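Local structure of 16S rRNA (guanine(1405)-N(7))-methyltransferase (Klebsiella pneumoniae, 6PI9) at residues L10-S15 / D43-A48; A62-K67 / L87-S92; R94-G99 / G123-L128. The protein probably methylates the N7 position of guanine 1405 in 16S rRNA, using S-adenosyl-L-methionine as methyl donor, and so confers resistance to aminoglycosides. One frame throughout, in Å; residues are numbered along the deposited sequence.

Contact 1 of 3, residues L10-S15 / D43-A48; sequences LDALLS and DAEKAA
Ala12 brings its methyl group up to the carboxylate of Glu45, with Ala12 CB 3.3 Å from Glu45 OE2. The reach comes from the acid: CG lies anti to the backbone N (chi1 177°) and the chain stays extended beyond it, spanning the gap to the other helix. The same OE2 forms a salt bridge with Arg49, one turn further along helix 41-57, which probably helps to hold the carboxylate against a nonpolar neighbour.

Next in sequence, Leu13 divides its two methyls. CD1 lies 3.9 Å from Glu45 CG, and the two side chains pass alongside each other in opposite directions. CD2 packs against the methyl of Ala48, at 3.5 Å from Ala48 CB. At the end of the helix, Ser15 OG donates to Asp11 O over 2.9 Å; the backbone N of Ser15 reaches that carbonyl from the opposite face of its plane.

The example illustrates two helices joined by two alanines, a leucine and the aliphatic part of a glutamate: their axes are 9.6 Å apart and inclined at 29°. Helix 24-34 completes the bundle, with Phe31 touching Leu10 and Leu13 from one helix and Ala44 from the other.

Contact 2 of 3, residues A62-K67 / L87-S92; sequences ADAQKK and LSLHAS. With SAH (S-adenosyl-L-homocysteine), chain B.
Lys67 N donates to Asp63 O over 2.9 Å, a bond within helix 63-75, on which Ala64 and Lys67, three residues apart, both border Leu89. One branch of the leucine does the touching. Its CD2 methyl comes within 3.2 Å of Ala64 O, a tight approach of a methyl to a carbonyl oxygen, and it also lies 3.8 Å from Lys67 CB. Ala64 CB is a looser neighbour of the same methyl, at 4.2 Å. The first torsion of Leu89, chi1 -92°, is well away from a staggered value as the side chain reaches the helix. Lys67 contributes the base of its chain, while its amine leads away.

Leu89 is carried by a type I turn from Leu87 to His90, and the backbone carbonyls of both end residues are hydrogen-bonded to Thr93 OG1. His90 then caps helix 91-96. With CG anti to the backbone N, the imidazole turns its ND1 edge to the helix start, where it accepts from Ser92 N at 3.1 Å. That bond is bent, 144° at the hydrogen, and the donor stands 21° out of the ring plane. NE2 of His90 lies 4.0 Å from SAH O3', which sits near the plane at the ring edge.

A surface contact on one side of the turn thus gives way, on the other, to the pocket for S-adenosyl-L-homocysteine: an N-capped helix whose first residues border the ligand, within the Rossmann-like fold of this methyltransferase family.

Contact 3 of 3, residues R94-G99 / G123-L128; sequences RERLPG and GLNPIL. With SAH (S-adenosyl-L-homocysteine), chain B.
The bond from CA to CB of Arg96 points toward 123-128, where Leu128 and Asn125 lie, and CG continues anti to the backbone N. At CD the chain passes Leu128, whose CD2 lies 4.2 Å away, before bending at chi3 (-63°) to bring the guanidinium to the carboxylate of S-adenosyl-L-homocysteine. NE forms a salt bridge with Glu252. NH1 gives SAH OXT a nearly straight bond of 3.0 Å (167°), and NH2 gives SAH O a shorter, more bent one of 2.6 Å. This two-pronged grip on the carboxylate fixes the rotation of both flat groups.

The opposing segment begins in the loop that follows strand 117-120, the first-strand loop by which Rossmann-like methyltransferases hold their cofactor. Gly123 takes a positive phi there, its CA 3.8 Å from SAH O3', and its N donates to Asp141 OD2.

Asn125 stands across the arginine, its amide plane turned 78° from the guanidinium and its OD1 3.3 Å from Arg96 NH1. The other end of the amide, ND2, is bound to Asp119. Further along, Leu128 turns its other methyl to Leu97, the residue after Arg96, with CD1 4.2 Å from Leu97 CD2, while helix 83-87 contributes Leu87 to its surroundings.

Contacts 2 and 3 form a continuous region, their centres 11 Å apart, because both draw on helix 91-96: its capped start belongs to 87-92 and its later turn to 94-99. The two are also stitched together directly, with His90 CB 3.6 Å from Leu124 CD1 and a weak hydrogen bond from Arg94 NH1 to Ser88 O. Both touch S-adenosyl-L-homocysteine, contact 2 beside the ribose hydroxyl (His90) and the carboxylate (Ser92), contact 3 holding that carboxylate through Arg96. Contact 1 closes earlier in the chain and lies apart among the N-terminal helices, its centre about 24 Å from that of contact 2 and 31 Å from that of contact 3. The side chain of Ala48 is about 14 Å from S-adenosyl-L-homocysteine.

Contact 1 of 3, residues L10-S15 / D43-A48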
loop_
_atom_site.group_PDB
_atom_site.type_symbol
_atom_site.label_atom_id
_atom_site.label_comp_id
_atom_site.label_asym_id
_atom_site.label_seq_id
_atom_site.Cartn_x
_atom_site.Cartn_y
_atom_site.Cartn_z
ATOM N N LEU A 10 17.177 0.425 17.364
ATOM C CA LEU A 10 17.490 1.280 16.215
ATOM C C LEU A 10 18.517 0.610 15.310
ATOM O O LEU A 10 18.386 0.631 14.082
ATOM C CB LEU A 10 17.998 2.636 16.708
ATOM C CG LEU A 10 18.411 3.641 15.633
ATOM C CD1 LEU A 10 17.288 3.760 14.612
ATOM C CD2 LEU A 10 18.722 4.975 16.247
ATOM N N ASP A 11 19.551 0.004 15.899
ATOM C CA ASP A 11 20.561 -0.691 15.088
ATOM C C ASP A 11 19.944 -1.805 14.244
ATOM O O ASP A 11 20.353 -2.023 13.096
ATOM C CB ASP A 11 21.656 -1.264 15.989
ATOM C CG ASP A 11 22.538 -0.206 16.574
ATOM O OD1 ASP A 11 22.538 0.934 16.029
ATOM O OD2 ASP A 11 23.264 -0.504 17.551
ATOM N N ALA A 12 18.964 -2.536 14.795
ATOM C CA ALA A 12 18.293 -3.564 14.008
ATOM C C ALA A 12 17.526 -2.967 12.848
ATOM O O ALA A 12 17.383 -3.619 11.808
ATOM C CB ALA A 12 17.308 -4.385 14.866
ATOM N N LEU A 13 17.060 -1.783 13.007
ATOM C CA LEU A 13 16.394 -1.167 11.948
ATOM C C LEU A 13 17.416 -0.702 10.919
ATOM O O LEU A 13 17.313 -0.987 9.786
ATOM C CB LEU A 13 15.680 -0.010 12.545
ATOM C CG LEU A 13 14.289 0.373 12.202
ATOM C CD1 LEU A 13 13.340 -0.742 11.972
ATOM C CD2 LEU A 13 13.778 1.346 13.191
ATOM N N LEU A 14 18.453 -0.039 11.362
ATOM C CA LEU A 14 19.424 0.536 10.429
ATOM C C LEU A 14 20.188 -0.533 9.647
ATOM O O LEU A 14 20.696 -0.240 8.548
ATOM C CB LEU A 14 20.426 1.415 11.176
ATOM C CG LEU A 14 19.842 2.735 11.704
ATOM C CD1 LEU A 14 20.783 3.412 12.714
ATOM C CD2 LEU A 14 19.536 3.679 10.456
ATOM N N SER A 15 20.327 -1.757 10.196
ATOM C CA SER A 15 21.045 -2.822 9.495
ATOM C C SER A 15 20.112 -3.726 8.684
ATOM O O SER A 15 20.582 -4.714 8.118
ATOM C CB SER A 15 21.882 -3.662 10.482
ATOM O OG SER A 15 21.029 -4.261 11.447
ATOM N N ASP A 43 9.139 -3.039 20.349
ATOM C CA ASP A 43 7.835 -2.615 19.800
ATOM C C ASP A 43 7.959 -1.300 19.014
ATOM O O ASP A 43 7.336 -1.125 17.959
ATOM C CB ASP A 43 6.824 -2.453 20.934
ATOM C CG ASP A 43 6.260 -3.745 21.397
ATOM O OD1 ASP A 43 6.496 -4.785 20.724
ATOM O OD2 ASP A 43 5.565 -3.724 22.455
ATOM N N ALA A 44 8.811 -0.371 19.477
ATOM C CA ALA A 44 9.052 0.836 18.689
ATOM C C ALA A 44 9.691 0.496 17.348
ATOM O O ALA A 44 9.399 1.143 16.323
ATOM C CB ALA A 44 9.977 1.800 19.451
ATOM N N GLU A 45 10.580 -0.507 17.354
ATOM C CA GLU A 45 11.221 -0.990 16.129
ATOM C C GLU A 45 10.177 -1.549 15.159
ATOM O O GLU A 45 10.204 -1.255 13.967
ATOM C CB GLU A 45 12.265 -2.067 16.514
ATOM C CG GLU A 45 12.997 -2.742 15.330
ATOM C CD GLU A 45 13.753 -4.007 15.771
ATOM O OE1 GLU A 45 14.010 -4.176 16.985
ATOM O OE2 GLU A 45 14.089 -4.846 14.905
ATOM N N LYS A 46 9.311 -2.448 15.637
ATOM C CA LYS A 46 8.262 -2.957 14.759
ATOM C C LYS A 46 7.384 -1.816 14.239
ATOM O O LYS A 46 7.028 -1.779 13.046
ATOM C CB LYS A 46 7.389 -3.984 15.501
ATOM C CG LYS A 46 8.138 -5.228 15.981
ATOM C CD LYS A 46 7.303 -6.156 16.954
ATOM C CE LYS A 46 8.212 -7.285 17.468
ATOM N NZ LYS A 46 7.652 -8.152 18.566
ATOM N N ALA A 47 7.019 -0.873 15.119
ATOM C CA ALA A 47 6.192 0.260 14.660
ATOM C C ALA A 47 6.931 1.082 13.614
ATOM O O ALA A 47 6.328 1.588 12.657
ATOM C CB ALA A 47 5.783 1.147 15.841
ATOM N N ALA A 48 8.240 1.222 13.762
ATOM C CA ALA A 48 8.992 2.027 12.800
ATOM C C ALA A 48 9.103 1.297 11.480
ATOM O O ALA A 48 9.044 1.907 10.407
ATOM C CB ALA A 48 10.398 2.320 13.338
#

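Contact 2 of 3, residues A62-K67 / L87-S92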
loop_
_atom_site.group_PDB
_atom_site.type_symbol
_atom_site.label_atom_id
_atom_site.label_comp_id
_atom_site.label_asym_id
_atom_site.label_seq_id
_atom_site.Cartn_x
_atom_site.Cartn_y
_atom_site.Cartn_z
ATOM N N ALA A 62 13.358 -4.666 -2.632
ATOM C CA ALA A 62 14.818 -4.578 -2.684
ATOM C C ALA A 62 15.384 -5.204 -3.956
ATOM O O ALA A 62 16.257 -4.621 -4.607
ATOM C CB ALA A 62 15.420 -5.247 -1.449
ATOM N N ASP A 63 14.920 -6.403 -4.317
ATOM C CA ASP A 63 15.481 -7.075 -5.486
ATOM C C ASP A 63 14.836 -6.625 -6.791
ATOM O O ASP A 63 15.474 -6.713 -7.845
ATOM C CB ASP A 63 15.371 -8.591 -5.329
ATOM C CG ASP A 63 15.876 -9.071 -3.983
ATOM O OD1 ASP A 63 17.108 -9.042 -3.762
ATOM O OD2 ASP A 63 15.040 -9.477 -3.149
ATOM N N ALA A 64 13.593 -6.134 -6.755
ATOM C CA ALA A 64 13.045 -5.465 -7.930
ATOM C C ALA A 64 13.881 -4.257 -8.320
ATOM O O ALA A 64 13.785 -3.785 -9.458
ATOM C CB ALA A 64 11.598 -5.035 -7.690
ATOM N N GLN A 65 14.708 -3.758 -7.401
ATOM C CA GLN A 65 15.598 -2.645 -7.711
ATOM C C GLN A 65 16.792 -3.095 -8.552
ATOM O O GLN A 65 17.186 -2.403 -9.497
ATOM C CB GLN A 65 16.067 -1.995 -6.419
ATOM C CG GLN A 65 16.919 -0.777 -6.624
ATOM C CD GLN A 65 17.113 -0.034 -5.336
ATOM O OE1 GLN A 65 16.147 0.445 -4.739
ATOM N NE2 GLN A 65 18.361 0.040 -4.871
ATOM N N LYS A 66 17.398 -4.234 -8.219
ATOM C CA LYS A 66 18.411 -4.788 -9.110
ATOM C C LYS A 66 17.797 -5.211 -10.436
ATOM O O LYS A 66 18.425 -5.069 -11.491
ATOM C CB LYS A 66 19.126 -5.962 -8.445
ATOM C CG LYS A 66 20.152 -5.513 -7.428
ATOM C CD LYS A 66 19.756 -5.877 -6.008
ATOM C CE LYS A 66 20.604 -5.114 -4.982
ATOM N NZ LYS A 66 20.375 -3.624 -5.026
ATOM N N LYS A 67 16.566 -5.730 -10.400
ATOM C CA LYS A 67 15.875 -6.073 -11.638
ATOM C C LYS A 67 15.648 -4.834 -12.489
ATOM O O LYS A 67 15.917 -4.846 -13.697
ATOM C CB LYS A 67 14.550 -6.780 -11.331
ATOM C CG LYS A 67 14.580 -8.295 -11.601
ATOM C CD LYS A 67 13.779 -9.101 -10.575
ATOM C CE LYS A 67 13.661 -10.547 -11.021
ATOM N NZ LYS A 67 14.971 -11.258 -10.929
ATOM N N LEU A 87 9.984 0.599 -15.469
ATOM C CA LEU A 87 9.106 1.547 -14.802
ATOM C C LEU A 87 7.914 0.848 -14.163
ATOM O O LEU A 87 7.326 1.387 -13.213
ATOM C CB LEU A 87 8.663 2.609 -15.810
ATOM C CG LEU A 87 9.761 3.593 -16.204
ATOM C CD1 LEU A 87 9.373 4.423 -17.446
ATOM C CD2 LEU A 87 10.104 4.493 -15.010
ATOM N N SER A 88 7.570 -0.354 -14.646
ATOM C CA SER A 88 6.529 -1.191 -14.054
ATOM C C SER A 88 6.912 -1.734 -12.679
ATOM O O SER A 88 6.058 -2.339 -12.023
ATOM C CB SER A 88 6.185 -2.371 -14.982
ATOM O OG SER A 88 7.339 -3.099 -15.368
ATOM N N LEU A 89 8.152 -1.549 -12.224
ATOM C CA LEU A 89 8.620 -2.154 -10.980
ATOM C C LEU A 89 8.503 -1.237 -9.764
ATOM O O LEU A 89 8.729 -1.701 -8.635
ATOM C CB LEU A 89 10.072 -2.624 -11.138
ATOM C CG LEU A 89 10.220 -4.080 -11.583
ATOM C CD1 LEU A 89 9.394 -4.443 -12.834
ATOM C CD2 LEU A 89 11.684 -4.389 -11.811
ATOM N N HIS A 90 8.141 0.033 -9.956
ATOM C CA HIS A 90 7.745 0.911 -8.865
ATOM C C HIS A 90 6.230 1.114 -8.928
ATOM O O HIS A 90 5.709 1.491 -9.980
ATOM C CB HIS A 90 8.456 2.261 -8.956
ATOM C CG HIS A 90 8.279 3.109 -7.740
ATOM N ND1 HIS A 90 7.108 3.799 -7.487
ATOM C CD2 HIS A 90 9.126 3.413 -6.726
ATOM C CE1 HIS A 90 7.228 4.462 -6.349
ATOM N NE2 HIS A 90 8.444 4.250 -5.868
ATOM N N ALA A 91 5.546 0.878 -7.803
ATOM C CA ALA A 91 4.083 0.857 -7.781
ATOM C C ALA A 91 3.477 2.130 -8.371
ATOM O O ALA A 91 2.500 2.069 -9.126
ATOM C CB ALA A 91 3.591 0.650 -6.348
ATOM N N SER A 92 4.051 3.302 -8.050
ATOM C CA SER A 92 3.459 4.561 -8.526
ATOM C C SER A 92 3.643 4.767 -10.032
ATOM O O SER A 92 2.756 5.338 -10.699
ATOM C CB SER A 92 4.060 5.744 -7.752
ATOM O OG SER A 92 3.906 5.568 -6.346
HETATM N N SAH B . 5.794 10.891 -7.055
HETATM C CA SAH B . 6.143 9.517 -7.482
HETATM C CB SAH B . 6.188 8.578 -6.289
HETATM C CG SAH B . 4.934 8.536 -5.369
HETATM S SD SAH B . 5.053 7.140 -4.156
HETATM C C SAH B . 5.130 8.992 -8.517
HETATM O O SAH B . 3.990 9.499 -8.501
HETATM O OXT SAH B . 5.412 8.068 -9.307
HETATM C "C5'" SAH B . 5.492 8.126 -2.660
HETATM C "C4'" SAH B . 7.004 8.492 -2.581
HETATM O "O4'" SAH B . 7.218 9.432 -1.505
HETATM C "C3'" SAH B . 8.025 7.334 -2.379
HETATM O "O3'" SAH B . 9.008 7.339 -3.434
HETATM C "C2'" SAH B . 8.703 7.631 -1.043
HETATM O "O2'" SAH B . 10.088 7.286 -1.120
HETATM C "C1'" SAH B . 8.528 9.155 -0.977
HETATM N N9 SAH B . 8.488 9.696 0.368
HETATM C C8 SAH B . 7.672 9.300 1.396
HETATM N N7 SAH B . 7.872 10.158 2.442
HETATM C C5 SAH B . 8.856 11.042 2.079
HETATM C C6 SAH B . 9.498 12.073 2.726
HETATM N N6 SAH B . 9.271 12.369 3.989
HETATM N N1 SAH B . 10.406 12.832 2.007
HETATM C C2 SAH B . 10.736 12.518 0.732
HETATM N N3 SAH B . 10.126 11.486 0.069
HETATM C C4 SAH B . 9.198 10.779 0.774
#

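Contact 3 of 3, residues R94-G99 / G123-L128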
loop_
_atom_site.group_PDB
_atom_site.type_symbol
_atom_site.label_atom_id
_atom_site.label_comp_id
_atom_site.label_asym_id
_atom_site.label_seq_id
_atom_site.Cartn_x
_atom_site.Cartn_y
_atom_site.Cartn_z
ATOM N N ARG A 94 4.080 2.219 -12.346
ATOM C CA ARG A 94 3.267 1.234 -13.044
ATOM C C ARG A 94 1.805 1.669 -13.084
ATOM O O ARG A 94 1.137 1.518 -14.114
ATOM C CB ARG A 94 3.400 -0.130 -12.391
ATOM C CG ARG A 94 2.648 -1.202 -13.168
ATOM C CD ARG A 94 2.581 -2.486 -12.382
ATOM N NE ARG A 94 2.165 -2.226 -11.012
ATOM C CZ ARG A 94 2.867 -2.575 -9.942
ATOM N NH1 ARG A 94 4.006 -3.228 -10.092
ATOM N NH2 ARG A 94 2.421 -2.286 -8.726
ATOM N N GLU A 95 1.312 2.267 -11.986
ATOM C CA GLU A 95 -0.032 2.840 -11.994
ATOM C C GLU A 95 -0.232 3.798 -13.161
ATOM O O GLU A 95 -1.304 3.806 -13.785
ATOM C CB GLU A 95 -0.306 3.545 -10.657
ATOM C CG GLU A 95 -0.501 2.562 -9.522
ATOM C CD GLU A 95 -0.502 3.155 -8.108
ATOM O OE1 GLU A 95 -0.231 4.375 -7.907
ATOM O OE2 GLU A 95 -0.752 2.357 -7.167
ATOM N N ARG A 96 0.793 4.596 -13.486
ATOM C CA ARG A 96 0.701 5.675 -14.466
ATOM C C ARG A 96 0.964 5.240 -15.911
ATOM O O ARG A 96 0.525 5.943 -16.834
ATOM C CB ARG A 96 1.691 6.794 -14.101
ATOM C CG ARG A 96 1.425 8.150 -14.759
ATOM C CD ARG A 96 2.262 9.235 -14.095
ATOM N NE ARG A 96 1.886 9.401 -12.683
ATOM C CZ ARG A 96 2.627 9.025 -11.649
ATOM N NH1 ARG A 96 3.845 8.494 -11.835
ATOM N NH2 ARG A 96 2.177 9.250 -10.404
ATOM N N LEU A 97 1.681 4.122 -16.128
ATOM C CA LEU A 97 2.076 3.710 -17.479
ATOM C C LEU A 97 0.927 3.635 -18.479
ATOM O O LEU A 97 1.071 4.162 -19.595
ATOM C CB LEU A 97 2.778 2.355 -17.419
ATOM C CG LEU A 97 4.191 2.387 -16.918
ATOM C CD1 LEU A 97 4.623 0.959 -16.665
ATOM C CD2 LEU A 97 5.031 3.044 -17.974
ATOM N N PRO A 98 -0.187 2.964 -18.191
ATOM C CA PRO A 98 -1.225 2.856 -19.230
ATOM C C PRO A 98 -1.863 4.187 -19.609
ATOM O O PRO A 98 -2.286 4.351 -20.761
ATOM C CB PRO A 98 -2.233 1.873 -18.614
ATOM C CG PRO A 98 -1.999 1.899 -17.180
ATOM C CD PRO A 98 -0.524 2.168 -17.001
ATOM N N GLY A 99 -1.927 5.158 -18.699
ATOM C CA GLY A 99 -2.431 6.469 -19.044
ATOM C C GLY A 99 -1.371 7.497 -19.369
ATOM O O GLY A 99 -1.709 8.681 -19.513
ATOM N N GLY A 123 10.288 8.979 -6.685
ATOM C CA GLY A 123 10.285 7.560 -7.019
ATOM C C GLY A 123 11.076 7.320 -8.280
ATOM O O GLY A 123 12.173 7.839 -8.441
ATOM N N LEU A 124 10.493 6.584 -9.235
ATOM C CA LEU A 124 11.115 6.445 -10.550
ATOM C C LEU A 124 10.487 7.349 -11.613
ATOM O O LEU A 124 10.790 7.209 -12.795
ATOM C CB LEU A 124 11.054 5.000 -11.024
ATOM C CG LEU A 124 11.797 3.993 -10.148
ATOM C CD1 LEU A 124 11.590 2.591 -10.734
ATOM C CD2 LEU A 124 13.322 4.303 -10.008
ATOM N N ASN A 125 9.620 8.279 -11.220
ATOM C CA ASN A 125 8.915 9.074 -12.221
ATOM C C ASN A 125 9.838 9.868 -13.150
ATOM O O ASN A 125 9.445 10.087 -14.310
ATOM C CB ASN A 125 7.927 10.009 -11.518
ATOM C CG ASN A 125 7.057 10.758 -12.515
ATOM O OD1 ASN A 125 6.272 10.137 -13.259
ATOM N ND2 ASN A 125 7.216 12.077 -12.564
ATOM N N PRO A 126 11.022 10.343 -12.733
ATOM C CA PRO A 126 11.864 11.113 -13.685
ATOM C C PRO A 126 12.369 10.298 -14.853
ATOM O O PRO A 126 12.705 10.871 -15.910
ATOM C CB PRO A 126 13.000 11.641 -12.796
ATOM C CG PRO A 126 12.616 11.152 -11.315
ATOM C CD PRO A 126 11.283 10.722 -11.314
ATOM N N ILE A 127 12.414 8.975 -14.721
ATOM C CA ILE A 127 12.738 8.146 -15.879
ATOM C C ILE A 127 11.560 8.107 -16.859
ATOM O O ILE A 127 11.748 8.187 -18.076
ATOM C CB ILE A 127 13.145 6.746 -15.408
ATOM C CG1 ILE A 127 14.407 6.843 -14.546
ATOM C CG2 ILE A 127 13.358 5.816 -16.613
ATOM C CD1 ILE A 127 14.801 5.538 -13.903
ATOM N N LEU A 128 10.334 8.002 -16.345
ATOM C CA LEU A 128 9.141 8.085 -17.189
ATOM C C LEU A 128 9.077 9.421 -17.919
ATOM O O LEU A 128 8.955 9.459 -19.151
ATOM C CB LEU A 128 7.886 7.867 -16.339
ATOM C CG LEU A 128 6.530 7.915 -17.053
ATOM C CD1 LEU A 128 6.560 6.991 -18.292
ATOM C CD2 LEU A 128 5.455 7.476 -16.084
HETATM N N SAH B . 5.794 10.891 -7.055
HETATM C CA SAH B . 6.143 9.517 -7.482
HETATM C CB SAH B . 6.188 8.578 -6.289
HETATM C CG SAH B . 4.934 8.536 -5.369
HETATM S SD SAH B . 5.053 7.140 -4.156
HETATM C C SAH B . 5.130 8.992 -8.517
HETATM O O SAH B . 3.990 9.499 -8.501
HETATM O OXT SAH B . 5.412 8.068 -9.307
HETATM C "C5'" SAH B . 5.492 8.126 -2.660
HETATM C "C4'" SAH B . 7.004 8.492 -2.581
HETATM O "O4'" SAH B . 7.218 9.432 -1.505
HETATM C "C3'" SAH B . 8.025 7.334 -2.379
HETATM O "O3'" SAH B . 9.008 7.339 -3.434
HETATM C "C2'" SAH B . 8.703 7.631 -1.043
HETATM O "O2'" SAH B . 10.088 7.286 -1.120
HETATM C "C1'" SAH B . 8.528 9.155 -0.977
HETATM N N9 SAH B . 8.488 9.696 0.368
HETATM C C8 SAH B . 7.672 9.300 1.396
HETATM N N7 SAH B . 7.872 10.158 2.442
HETATM C C5 SAH B . 8.856 11.042 2.079
HETATM C C6 SAH B . 9.498 12.073 2.726
HETATM N N6 SAH B . 9.271 12.369 3.989
HETATM N N1 SAH B . 10.406 12.832 2.007
HETATM C C2 SAH B . 10.736 12.518 0.732
HETATM N N3 SAH B . 10.126 11.486 0.069
HETATM C C4 SAH B . 9.198 10.779 0.774
#